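Local structure of VIN1 (6BFI) at residues V502-A505 with R506-D510; V511-A514 with K515-L519; P555-V558 with A559-S563; Q587-D590 with I591-K594; A599-V602 with V603-V606. The protein probably binds actin filaments and may play a role in cell-cell adhesion. One frame throughout, in Å; residues are numbered along the deposited sequence.

Contact 1: V502-A505 with R506-D510; sequences VSEA and RIQAD
Val-502 and Arg-506 sit one turn apart on helix 496-519, and their side chains run alongside each other in the same direction. CG1 of Val-502 meets the CD methylene of Arg-506 at 3.6 Å. The arginine chain also crosses the valine carbonyl, with CG of Arg-506 3.4 Å from O of Val-502. That oxygen takes the backbone N-H of Arg-506 almost straight on, at 175°. One residue on, N of Ile-507 bonds to O of Ser-503 at 2.9 Å.

This second pair is the tightly packed part. Chi1 of Ile-507 is -75°, which sets CG1 beside its own backbone N and lays it 3.1 Å from O of Ser-503. Both residues are buried. Ile-507 packs on Val-603 and Val-606 of helix 589-615 and on Gln-537 of helix 524-550. The hydroxyl of Ser-503 is satisfied one turn back, at O of Phe-499.

The loose side carries Ala-505, Gln-508 and Ala-509, all exposed. Here Glu-504 and Gln-508 send two extended chains out in the same direction. They pass without bonding: OE2 of Glu-504 is 3.9 Å from NE2 of Gln-508, and the carboxylate and amide planes stand 83° apart. The closer approach is to a methylene, with CG of Glu-504 3.8 Å from NE2 of Gln-508. The carboxylate instead forms a salt bridge with Arg-610.

The turn is thus held by backbone hydrogen bonds and aliphatic contact, while the charge of Glu-504 is spent on joining this helix to helix 589-615.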
loop_
_atom_site.group_PDB
_atom_site.type_symbol
_atom_site.label_atom_id
_atom_site.label_comp_id
_atom_site.label_asym_id
_atom_site.label_seq_id
_atom_site.Cartn_x
_atom_site.Cartn_y
_atom_site.Cartn_z
ATOM N N VAL A 502 12.354 12.259 -22.329
ATOM C CA VAL A 502 13.205 11.172 -22.804
ATOM C C VAL A 502 12.622 10.548 -24.067
ATOM O O VAL A 502 13.339 10.317 -25.051
ATOM C CB VAL A 502 13.402 10.130 -21.687
ATOM C CG1 VAL A 502 14.201 8.945 -22.196
ATOM C CG2 VAL A 502 14.098 10.764 -20.491
ATOM N N SER A 503 11.313 10.287 -24.065
ATOM C CA SER A 503 10.660 9.735 -25.248
ATOM C C SER A 503 10.707 10.703 -26.425
ATOM O O SER A 503 10.819 10.268 -27.575
ATOM C CB SER A 503 9.211 9.369 -24.927
ATOM O OG SER A 503 9.145 8.375 -23.921
ATOM N N GLU A 504 10.626 12.008 -26.163
ATOM C CA GLU A 504 10.719 12.981 -27.245
ATOM C C GLU A 504 12.101 12.951 -27.885
ATOM O O GLU A 504 12.226 12.981 -29.116
ATOM C CB GLU A 504 10.397 14.381 -26.719
ATOM C CG GLU A 504 10.240 15.452 -27.795
ATOM C CD GLU A 504 10.030 16.839 -27.210
ATOM O OE1 GLU A 504 10.202 17.000 -25.983
ATOM O OE2 GLU A 504 9.694 17.771 -27.975
ATOM N N ALA A 505 13.151 12.872 -27.065
ATOM C CA ALA A 505 14.510 12.841 -27.600
ATOM C C ALA A 505 14.771 11.546 -28.362
ATOM O O ALA A 505 15.267 11.568 -29.496
ATOM C CB ALA A 505 15.522 13.017 -26.470
ATOM N N ARG A 506 14.442 10.402 -27.752
ATOM C CA ARG A 506 14.662 9.119 -28.411
ATOM C C ARG A 506 13.868 9.021 -29.709
ATOM O O ARG A 506 14.379 8.529 -30.722
ATOM C CB ARG A 506 14.298 7.974 -27.465
ATOM C CG ARG A 506 15.281 7.795 -26.316
ATOM C CD ARG A 506 14.696 6.963 -25.183
ATOM N NE ARG A 506 15.330 5.654 -25.057
ATOM C CZ ARG A 506 14.710 4.497 -25.273
ATOM N NH1 ARG A 506 13.429 4.482 -25.620
ATOM N NH2 ARG A 506 15.369 3.356 -25.133
ATOM N N ILE A 507 12.621 9.496 -29.699
ATOM C CA ILE A 507 11.816 9.488 -30.917
ATOM C C ILE A 507 12.420 10.419 -31.963
ATOM O O ILE A 507 12.388 10.123 -33.161
ATOM C CB ILE A 507 10.355 9.853 -30.596
ATOM C CG1 ILE A 507 9.649 8.672 -29.927
ATOM C CG2 ILE A 507 9.604 10.259 -31.854
ATOM C CD1 ILE A 507 8.251 8.988 -29.450
ATOM N N GLN A 508 12.993 11.547 -31.531
ATOM C CA GLN A 508 13.663 12.440 -32.475
ATOM C C GLN A 508 14.843 11.746 -33.143
ATOM O O GLN A 508 15.002 11.807 -34.368
ATOM C CB GLN A 508 14.124 13.715 -31.770
ATOM C CG GLN A 508 13.045 14.766 -31.588
ATOM C CD GLN A 508 13.577 16.029 -30.941
ATOM O OE1 GLN A 508 14.779 16.292 -30.965
ATOM N NE2 GLN A 508 12.682 16.815 -30.352
ATOM N N ALA A 509 15.684 11.077 -32.350
ATOM C CA ALA A 509 16.845 10.394 -32.916
ATOM C C ALA A 509 16.428 9.258 -33.845
ATOM O O ALA A 509 17.001 9.090 -34.929
ATOM C CB ALA A 509 17.742 9.869 -31.797
ATOM N N ASP A 510 15.431 8.468 -33.440
ATOM C CA ASP A 510 15.022 7.325 -34.252
ATOM C C ASP A 510 14.318 7.768 -35.529
ATOM O O ASP A 510 14.480 7.141 -36.581
ATOM C CB ASP A 510 14.131 6.390 -33.436
ATOM C CG ASP A 510 14.902 5.635 -32.369
ATOM O OD1 ASP A 510 16.140 5.528 -32.499
ATOM O OD2 ASP A 510 14.273 5.146 -31.407
#

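Contact 2: V511-A514 with K515-L519; sequences VKEA and KRIAL
Glu-513 and Arg-516 form a salt bridge across three residues in the last turns of helix 496-519, part of a helical bundle of the vinculin family. OE1 of Glu-513 lies 2.8 Å from NH1 of Arg-516. The hydrogen bond within this bridge is weak, bent to 128°, and the carboxylate and guanidinium planes are 49° apart. The glutamate chain turns at chi2 (54°), which swings its carboxylate alongside the arginine, whose chain is extended from CG to NE. OE1 of Glu-513 therefore also sits 3.3 Å from CD of Arg-516. NH1 of Arg-516 has a second acid partner, Glu-522, just beyond the helix.

Ile-517 meets the same carboxylate oxygen, its CG1 3.5 Å from OE1 of Glu-513. Farther round the helix, Lys-515 bends back at chi3. Its CG is 3.3 Å from O of Val-511, and its CE reaches CG1 of Val-511 at 4.2 Å. The ammonium goes to Asp-600 of helix 589-615 in a salt bridge. Val-511 and Ala-518 are buried against helices 524-550 and 589-615. At Ala-518 the N-H bonds to O of Ala-514 at 2.9 Å, and CB of Ala-518 lies 3.3 Å from that same oxygen.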
loop_
_atom_site.group_PDB
_atom_site.type_symbol
_atom_site.label_atom_id
_atom_site.label_comp_id
_atom_site.label_asym_id
_atom_site.label_seq_id
_atom_site.Cartn_x
_atom_site.Cartn_y
_atom_site.Cartn_z
ATOM N N VAL A 511 13.532 8.843 -35.459
ATOM C CA VAL A 511 12.893 9.373 -36.661
ATOM C C VAL A 511 13.934 9.970 -37.599
ATOM O O VAL A 511 13.844 9.818 -38.823
ATOM C CB VAL A 511 11.807 10.398 -36.285
ATOM C CG1 VAL A 511 11.406 11.223 -37.502
ATOM C CG2 VAL A 511 10.594 9.689 -35.706
ATOM N N LYS A 512 14.942 10.652 -37.046
ATOM C CA LYS A 512 16.039 11.142 -37.874
ATOM C C LYS A 512 16.741 9.990 -38.584
ATOM O O LYS A 512 16.993 10.049 -39.794
ATOM C CB LYS A 512 17.032 11.939 -37.024
ATOM C CG LYS A 512 18.482 11.805 -37.476
ATOM C CD LYS A 512 19.324 13.006 -37.080
ATOM C CE LYS A 512 19.028 14.203 -37.971
ATOM N NZ LYS A 512 19.981 15.325 -37.743
ATOM N N GLU A 513 17.052 8.923 -37.846
ATOM C CA GLU A 513 17.722 7.778 -38.455
ATOM C C GLU A 513 16.840 7.123 -39.511
ATOM O O GLU A 513 17.335 6.664 -40.546
ATOM C CB GLU A 513 18.118 6.771 -37.375
ATOM C CG GLU A 513 18.961 5.609 -37.878
ATOM C CD GLU A 513 20.198 6.063 -38.628
ATOM O OE1 GLU A 513 20.418 5.575 -39.758
ATOM O OE2 GLU A 513 20.944 6.911 -38.092
ATOM N N ALA A 514 15.525 7.086 -39.275
ATOM C CA ALA A 514 14.615 6.481 -40.242
ATOM C C ALA A 514 14.521 7.317 -41.513
ATOM O O ALA A 514 14.429 6.767 -42.617
ATOM C CB ALA A 514 13.232 6.290 -39.620
ATOM N N LYS A 515 14.531 8.646 -41.380
ATOM C CA LYS A 515 14.566 9.501 -42.563
ATOM C C LYS A 515 15.878 9.330 -43.318
ATOM O O LYS A 515 15.896 9.338 -44.556
ATOM C CB LYS A 515 14.358 10.963 -42.167
ATOM C CG LYS A 515 12.964 11.279 -41.644
ATOM C CD LYS A 515 12.778 12.775 -41.418
ATOM C CE LYS A 515 13.699 13.300 -40.325
ATOM N NZ LYS A 515 13.461 14.744 -40.039
ATOM N N ARG A 516 16.984 9.171 -42.587
ATOM C CA ARG A 516 18.271 8.915 -43.227
ATOM C C ARG A 516 18.241 7.611 -44.016
ATOM O O ARG A 516 18.710 7.549 -45.158
ATOM C CB ARG A 516 19.378 8.882 -42.175
ATOM C CG ARG A 516 20.715 8.392 -42.699
ATOM C CD ARG A 516 21.666 8.058 -41.564
ATOM N NE ARG A 516 22.894 7.444 -42.057
ATOM C CZ ARG A 516 23.041 6.141 -42.273
ATOM N NH1 ARG A 516 22.035 5.311 -42.035
ATOM N NH2 ARG A 516 24.195 5.668 -42.726
ATOM N N ILE A 517 17.690 6.552 -43.417
ATOM C CA ILE A 517 17.594 5.268 -44.104
ATOM C C ILE A 517 16.614 5.353 -45.270
ATOM O O ILE A 517 16.742 4.617 -46.256
ATOM C CB ILE A 517 17.203 4.166 -43.099
ATOM C CG1 ILE A 517 18.263 4.051 -42.002
ATOM C CG2 ILE A 517 17.029 2.822 -43.789
ATOM C CD1 ILE A 517 17.899 3.089 -40.893
ATOM N N ALA A 518 15.638 6.258 -45.193
ATOM C CA ALA A 518 14.651 6.377 -46.260
ATOM C C ALA A 518 15.210 7.120 -47.468
ATOM O O ALA A 518 14.949 6.730 -48.611
ATOM C CB ALA A 518 13.397 7.076 -45.739
ATOM N N LEU A 519 15.974 8.190 -47.241
ATOM C CA LEU A 519 16.521 8.953 -48.360
ATOM C C LEU A 519 17.662 8.198 -49.034
ATOM O O LEU A 519 17.589 7.868 -50.225
ATOM C CB LEU A 519 16.982 10.329 -47.883
ATOM C CG LEU A 519 15.855 11.297 -47.513
ATOM C CD1 LEU A 519 16.408 12.685 -47.238
ATOM C CD2 LEU A 519 14.802 11.342 -48.613
#

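Contact 3: P555-V558 with A559-S563; sequences PEFV and AKLSS
Val-558 O is gripped twice by Ser-562. The hydroxyl OG of Ser-562 donates to O of Val-558 at 2.6 Å, and N of Ser-562 donates to the same oxygen at 2.9 Å. The two donors come from opposite faces of the carbonyl plane. The serine is placed for this by chi1 of -63°, which sets OG beside its own backbone N and points it back along the helix. An alanine here would remove the hydroxyl and would probably leave O of Val-558 with the single backbone N-H of an ordinary helical turn.

These bonds belong to the first turns of helix 555-569, which begins at Pro-555. The proline has no N-H to give, but its carbonyl is used: O of Pro-555 accepts from N of Ala-559 at 2.9 Å. O of Glu-556 likewise takes N of Lys-560, and O of Phe-557 takes N of Leu-561. Ser-563 repeats the serine pattern less firmly, its OG making a weak 3.3 Å bond to O of Ala-559. Farther on, O of Ser-562 accepts from the hydroxyl of Ser-565.

The apolar side is carried by Phe-557 and Leu-561, which run alongside each other. CZ of Phe-557 touches CD2 of Leu-561 at 3.9 Å, obliquely to the ring. Both are buried, and both rest on Val-612 of helix 589-615, while Leu-561 also meets Ala-545 and Ala-549 of helix 524-550.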
loop_
_atom_site.group_PDB
_atom_site.type_symbol
_atom_site.label_atom_id
_atom_site.label_comp_id
_atom_site.label_asym_id
_atom_site.label_seq_id
_atom_site.Cartn_x
_atom_site.Cartn_y
_atom_site.Cartn_z
ATOM N N PRO A 555 -10.571 19.237 -15.238
ATOM C CA PRO A 555 -11.199 18.904 -16.530
ATOM C C PRO A 555 -10.540 19.572 -17.725
ATOM O O PRO A 555 -10.444 18.954 -18.793
ATOM C CB PRO A 555 -12.649 19.379 -16.344
ATOM C CG PRO A 555 -12.840 19.489 -14.862
ATOM C CD PRO A 555 -11.509 19.907 -14.325
ATOM N N GLU A 556 -10.090 20.821 -17.582
ATOM C CA GLU A 556 -9.476 21.515 -18.709
ATOM C C GLU A 556 -8.160 20.860 -19.111
ATOM O O GLU A 556 -7.889 20.675 -20.305
ATOM C CB GLU A 556 -9.261 22.989 -18.363
ATOM C CG GLU A 556 -10.491 23.683 -17.792
ATOM C CD GLU A 556 -11.636 23.775 -18.786
ATOM O OE1 GLU A 556 -11.374 23.750 -20.007
ATOM O OE2 GLU A 556 -12.800 23.872 -18.343
ATOM N N PHE A 557 -7.334 20.497 -18.128
ATOM C CA PHE A 557 -6.075 19.824 -18.430
ATOM C C PHE A 557 -6.316 18.450 -19.047
ATOM O O PHE A 557 -5.588 18.038 -19.958
ATOM C CB PHE A 557 -5.227 19.715 -17.163
ATOM C CG PHE A 557 -4.093 18.736 -17.271
ATOM C CD1 PHE A 557 -3.031 18.974 -18.128
ATOM C CD2 PHE A 557 -4.083 17.580 -16.507
ATOM C CE1 PHE A 557 -1.987 18.069 -18.229
ATOM C CE2 PHE A 557 -3.041 16.676 -16.600
ATOM C CZ PHE A 557 -1.992 16.921 -17.461
ATOM N N VAL A 558 -7.337 17.733 -18.572
ATOM C CA VAL A 558 -7.668 16.435 -19.155
ATOM C C VAL A 558 -8.143 16.605 -20.593
ATOM O O VAL A 558 -7.859 15.769 -21.460
ATOM C CB VAL A 558 -8.719 15.711 -18.288
ATOM C CG1 VAL A 558 -9.177 14.422 -18.958
ATOM C CG2 VAL A 558 -8.156 15.414 -16.907
ATOM N N ALA A 559 -8.862 17.693 -20.872
ATOM C CA ALA A 559 -9.329 17.944 -22.231
ATOM C C ALA A 559 -8.167 18.272 -23.161
ATOM O O ALA A 559 -8.074 17.730 -24.270
ATOM C CB ALA A 559 -10.361 19.072 -22.231
ATOM N N LYS A 560 -7.269 19.162 -22.728
ATOM C CA LYS A 560 -6.109 19.505 -23.548
ATOM C C LYS A 560 -5.238 18.280 -23.805
ATOM O O LYS A 560 -4.832 18.016 -24.945
ATOM C CB LYS A 560 -5.293 20.608 -22.871
ATOM C CG LYS A 560 -5.995 21.955 -22.785
ATOM C CD LYS A 560 -5.171 22.943 -21.967
ATOM C CE LYS A 560 -5.807 24.326 -21.948
ATOM N NZ LYS A 560 -5.055 25.277 -21.079
ATOM N N LEU A 561 -4.945 17.516 -22.750
ATOM C CA LEU A 561 -4.129 16.318 -22.910
ATOM C C LEU A 561 -4.817 15.289 -23.796
ATOM O O LEU A 561 -4.148 14.565 -24.543
ATOM C CB LEU A 561 -3.809 15.717 -21.542
ATOM C CG LEU A 561 -2.822 14.552 -21.546
ATOM C CD1 LEU A 561 -1.557 14.944 -22.294
ATOM C CD2 LEU A 561 -2.501 14.117 -20.124
ATOM N N SER A 562 -6.147 15.210 -23.733
ATOM C CA SER A 562 -6.871 14.311 -24.623
ATOM C C SER A 562 -6.757 14.767 -26.071
ATOM O O SER A 562 -6.626 13.939 -26.979
ATOM C CB SER A 562 -8.338 14.218 -24.203
ATOM O OG SER A 562 -8.458 13.655 -22.911
ATOM N N SER A 563 -6.798 16.080 -26.308
ATOM C CA SER A 563 -6.626 16.578 -27.667
ATOM C C SER A 563 -5.230 16.268 -28.195
ATOM O O SER A 563 -5.075 15.849 -29.350
ATOM C CB SER A 563 -6.901 18.081 -27.719
ATOM O OG SER A 563 -8.273 18.353 -27.483
#

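Contact 4: Q587-D590 with I591-K594; sequences QNKD and IQRK
Asn-588 holds CG anti to its backbone N (chi1 -166°), while Ile-591 keeps CG1 beside its own N (chi1 -57°). The two side chains then meet nearly perpendicularly, and ND2 of Asn-588 lies 3.3 Å from CG1 of Ile-591. Asn-588 is the N-cap of helix 589-615: its OD1 accepts from N of Asp-590 at 2.9 Å, with the donor above the amide plane. A leucine here would take away OD1 and would probably leave N of Asp-590 without its capping acceptor. O of Asn-588 takes a weak bond from N of Gln-592 at 3.4 Å.

Asp-590 is the acid of a small salt-bridge network. Its OD2 meets NZ of Lys-594 at 3.4 Å, and its OD1 makes a long bridge to NH2 of Arg-593 at 3.7 Å. The arginine bends at chi3 and lays one face of its guanidinium over CA of Asp-590, with NH2 of Arg-593 3.4 Å from that atom. A carboxylate in the first turn probably also suits the positive end of the helix dipole.

Ile-591 packs on Ala-581 and Val-582 of helix 572-584, and Lys-594 touches Glu-578 there.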
loop_
_atom_site.group_PDB
_atom_site.type_symbol
_atom_site.label_atom_id
_atom_site.label_comp_id
_atom_site.label_asym_id
_atom_site.label_seq_id
_atom_site.Cartn_x
_atom_site.Cartn_y
_atom_site.Cartn_z
ATOM N N GLN A 587 12.699 3.303 -54.534
ATOM C CA GLN A 587 13.338 4.301 -55.380
ATOM C C GLN A 587 12.513 5.570 -55.536
ATOM O O GLN A 587 13.071 6.614 -55.890
ATOM C CB GLN A 587 13.626 3.709 -56.763
ATOM C CG GLN A 587 14.240 2.315 -56.726
ATOM C CD GLN A 587 15.541 2.265 -55.945
ATOM O OE1 GLN A 587 15.545 2.043 -54.733
ATOM N NE2 GLN A 587 16.655 2.468 -56.640
ATOM N N ASN A 588 11.207 5.507 -55.282
ATOM C CA ASN A 588 10.348 6.673 -55.435
ATOM C C ASN A 588 10.706 7.726 -54.392
ATOM O O ASN A 588 10.597 7.480 -53.186
ATOM C CB ASN A 588 8.882 6.263 -55.306
ATOM C CG ASN A 588 7.925 7.343 -55.785
ATOM O OD1 ASN A 588 8.289 8.513 -55.895
ATOM N ND2 ASN A 588 6.689 6.950 -56.071
ATOM N N LYS A 589 11.133 8.903 -54.858
ATOM C CA LYS A 589 11.453 9.992 -53.940
ATOM C C LYS A 589 10.193 10.596 -53.329
ATOM O O LYS A 589 10.228 11.086 -52.193
ATOM C CB LYS A 589 12.257 11.073 -54.664
ATOM C CG LYS A 589 13.385 10.545 -55.539
ATOM C CD LYS A 589 14.465 9.858 -54.719
ATOM C CE LYS A 589 15.595 9.362 -55.610
ATOM N NZ LYS A 589 16.666 8.676 -54.835
ATOM N N ASP A 590 9.078 10.564 -54.063
ATOM C CA ASP A 590 7.831 11.134 -53.562
ATOM C C ASP A 590 7.325 10.374 -52.340
ATOM O O ASP A 590 6.947 10.982 -51.330
ATOM C CB ASP A 590 6.784 11.135 -54.677
ATOM C CG ASP A 590 5.418 11.585 -54.200
ATOM O OD1 ASP A 590 5.350 12.471 -53.322
ATOM O OD2 ASP A 590 4.410 11.050 -54.708
ATOM N N ILE A 591 7.309 9.041 -52.416
ATOM C CA ILE A 591 6.894 8.231 -51.272
ATOM C C ILE A 591 7.815 8.482 -50.084
ATOM O O ILE A 591 7.373 8.509 -48.927
ATOM C CB ILE A 591 6.853 6.741 -51.661
ATOM C CG1 ILE A 591 5.910 6.523 -52.847
ATOM C CG2 ILE A 591 6.408 5.889 -50.487
ATOM C CD1 ILE A 591 4.451 6.778 -52.528
ATOM N N GLN A 592 9.109 8.681 -50.352
ATOM C CA GLN A 592 10.041 9.043 -49.288
ATOM C C GLN A 592 9.646 10.363 -48.639
ATOM O O GLN A 592 9.696 10.498 -47.410
ATOM C CB GLN A 592 11.465 9.122 -49.838
ATOM C CG GLN A 592 12.029 7.797 -50.320
ATOM C CD GLN A 592 13.394 7.946 -50.963
ATOM O OE1 GLN A 592 13.886 9.060 -51.154
ATOM N NE2 GLN A 592 14.016 6.822 -51.300
ATOM N N ARG A 593 9.250 11.351 -49.447
ATOM C CA ARG A 593 8.805 12.625 -48.889
ATOM C C ARG A 593 7.560 12.447 -48.031
ATOM O O ARG A 593 7.462 13.020 -46.937
ATOM C CB ARG A 593 8.542 13.632 -50.008
ATOM C CG ARG A 593 9.793 14.142 -50.698
ATOM C CD ARG A 593 9.463 15.301 -51.625
ATOM N NE ARG A 593 8.613 14.891 -52.740
ATOM C CZ ARG A 593 9.065 14.609 -53.958
ATOM N NH1 ARG A 593 10.362 14.695 -54.221
ATOM N NH2 ARG A 593 8.221 14.244 -54.915
ATOM N N LYS A 594 6.595 11.655 -48.510
ATOM C CA LYS A 594 5.391 11.389 -47.727
ATOM C C LYS A 594 5.742 10.772 -46.378
ATOM O O LYS A 594 5.254 11.217 -45.330
ATOM C CB LYS A 594 4.449 10.470 -48.506
ATOM C CG LYS A 594 3.979 11.026 -49.838
ATOM C CD LYS A 594 3.181 9.985 -50.610
ATOM C CE LYS A 594 2.754 10.509 -51.973
ATOM N NZ LYS A 594 2.123 9.447 -52.808
#

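Contact 5: A599-V602 with V603-V606; sequences ADKV and VEGV
Lys-601 and Glu-604 extend alongside each other on the exposed side of helix 589-615. CE of Lys-601 touches OE1 of Glu-604 at 3.3 Å. The charged atoms stay farther apart, with NZ of Lys-601 4.1 Å from OE1 of Glu-604, too far for a salt bridge. The lysine chain bends at chi2, chi3 and chi4, and this folding brings a methylene rather than the ammonium closest to the carboxylate.

Val-603 and Val-606 meet the backbone of the turn before them. CG2 of Val-603 lies 3.7 Å from O of Ala-599, and CG2 of Val-606 lies 3.6 Å from O of Val-602. In both, chi1 is near 170°, which puts CG2 beside the backbone N, near the carbonyl oxygen four residues back.

Four backbone bonds set these positions. N of Val-603 donates to O of Ala-599 at 3.0 Å, at 168°. N of Glu-604 and N of Gly-605 follow, to O of Asp-600 and O of Lys-601. N of Val-606 reaches O of Val-602 at 3.0 Å, nearly straight at 170°.

Beyond the helix, Ala-599 and Val-603 press on Val-511 of helix 496-519. Ala-599 and Val-602 also touch Met-575 of helix 572-584.

The helix is therefore two-sided here: small apolar groups face the neighbouring helices, and the opposite charges of Lys-601 and Glu-604 probably attract only mildly.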
loop_
_atom_site.group_PDB
_atom_site.type_symbol
_atom_site.label_atom_id
_atom_site.label_comp_id
_atom_site.label_asym_id
_atom_site.label_seq_id
_atom_site.Cartn_x
_atom_site.Cartn_y
_atom_site.Cartn_z
ATOM N N ALA A 599 6.421 10.970 -40.406
ATOM C CA ALA A 599 7.230 10.799 -39.203
ATOM C C ALA A 599 7.427 12.127 -38.478
ATOM O O ALA A 599 7.334 12.192 -37.244
ATOM C CB ALA A 599 8.575 10.170 -39.567
ATOM N N ASP A 600 7.692 13.202 -39.231
ATOM C CA ASP A 600 7.751 14.525 -38.618
ATOM C C ASP A 600 6.440 14.878 -37.925
ATOM O O ASP A 600 6.450 15.533 -36.873
ATOM C CB ASP A 600 8.101 15.580 -39.670
ATOM C CG ASP A 600 9.521 15.439 -40.195
ATOM O OD1 ASP A 600 10.395 14.961 -39.435
ATOM O OD2 ASP A 600 9.769 15.813 -41.362
ATOM N N LYS A 601 5.306 14.445 -38.485
ATOM C CA LYS A 601 4.028 14.686 -37.825
ATOM C C LYS A 601 3.951 13.939 -36.499
ATOM O O LYS A 601 3.428 14.466 -35.507
ATOM C CB LYS A 601 2.873 14.279 -38.742
ATOM C CG LYS A 601 1.580 15.023 -38.464
ATOM C CD LYS A 601 1.694 16.482 -38.875
ATOM C CE LYS A 601 0.888 17.384 -37.956
ATOM N NZ LYS A 601 -0.540 16.972 -37.861
ATOM N N VAL A 602 4.475 12.710 -36.462
ATOM C CA VAL A 602 4.556 11.979 -35.198
ATOM C C VAL A 602 5.367 12.771 -34.176
ATOM O O VAL A 602 4.919 13.003 -33.042
ATOM C CB VAL A 602 5.150 10.577 -35.423
ATOM C CG1 VAL A 602 5.417 9.897 -34.088
ATOM C CG2 VAL A 602 4.216 9.735 -36.285
ATOM N N VAL A 603 6.573 13.200 -34.566
ATOM C CA VAL A 603 7.420 13.981 -33.664
ATOM C C VAL A 603 6.666 15.195 -33.131
ATOM O O VAL A 603 6.713 15.500 -31.931
ATOM C CB VAL A 603 8.724 14.396 -34.376
ATOM C CG1 VAL A 603 9.449 15.475 -33.579
ATOM C CG2 VAL A 603 9.626 13.190 -34.579
ATOM N N GLU A 604 5.938 15.888 -34.010
ATOM C CA GLU A 604 5.197 17.070 -33.583
ATOM C C GLU A 604 4.107 16.711 -32.577
ATOM O O GLU A 604 3.881 17.448 -31.607
ATOM C CB GLU A 604 4.602 17.779 -34.799
ATOM C CG GLU A 604 4.233 19.230 -34.547
ATOM C CD GLU A 604 2.743 19.478 -34.658
ATOM O OE1 GLU A 604 2.021 18.571 -35.123
ATOM O OE2 GLU A 604 2.296 20.581 -34.281
ATOM N N GLY A 605 3.422 15.581 -32.781
ATOM C CA GLY A 605 2.410 15.166 -31.820
ATOM C C GLY A 605 2.994 14.865 -30.451
ATOM O O GLY A 605 2.448 15.286 -29.420
ATOM N N VAL A 606 4.113 14.134 -30.419
ATOM C CA VAL A 606 4.787 13.874 -29.148
ATOM C C VAL A 606 5.172 15.185 -28.476
ATOM O O VAL A 606 4.980 15.363 -27.264
ATOM C CB VAL A 606 6.012 12.967 -29.362
ATOM C CG1 VAL A 606 6.841 12.879 -28.089
ATOM C CG2 VAL A 606 5.569 11.581 -29.806
#

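All five contacts are local turns of helix, so none closes a loop; they follow in series and neither nest nor cross. Contact 1 leads straight into contact 2 on helix 496-519. Contact 3 comes next, at the start of helix 555-569. Contacts 4 and 5 follow on helix 589-615, which runs back along helix 496-519. Contact 1 therefore packs on contact 5, through Ile-507 CD1 and Val-606 CG2 at 3.7 Å. Contact 2 touches contact 5 and also contact 4, where Leu-519 meets Gln-592. Contact 3 stands apart, its nearest atoms about 8 Å from contact 5, but its helix packs on helix 589-615 too.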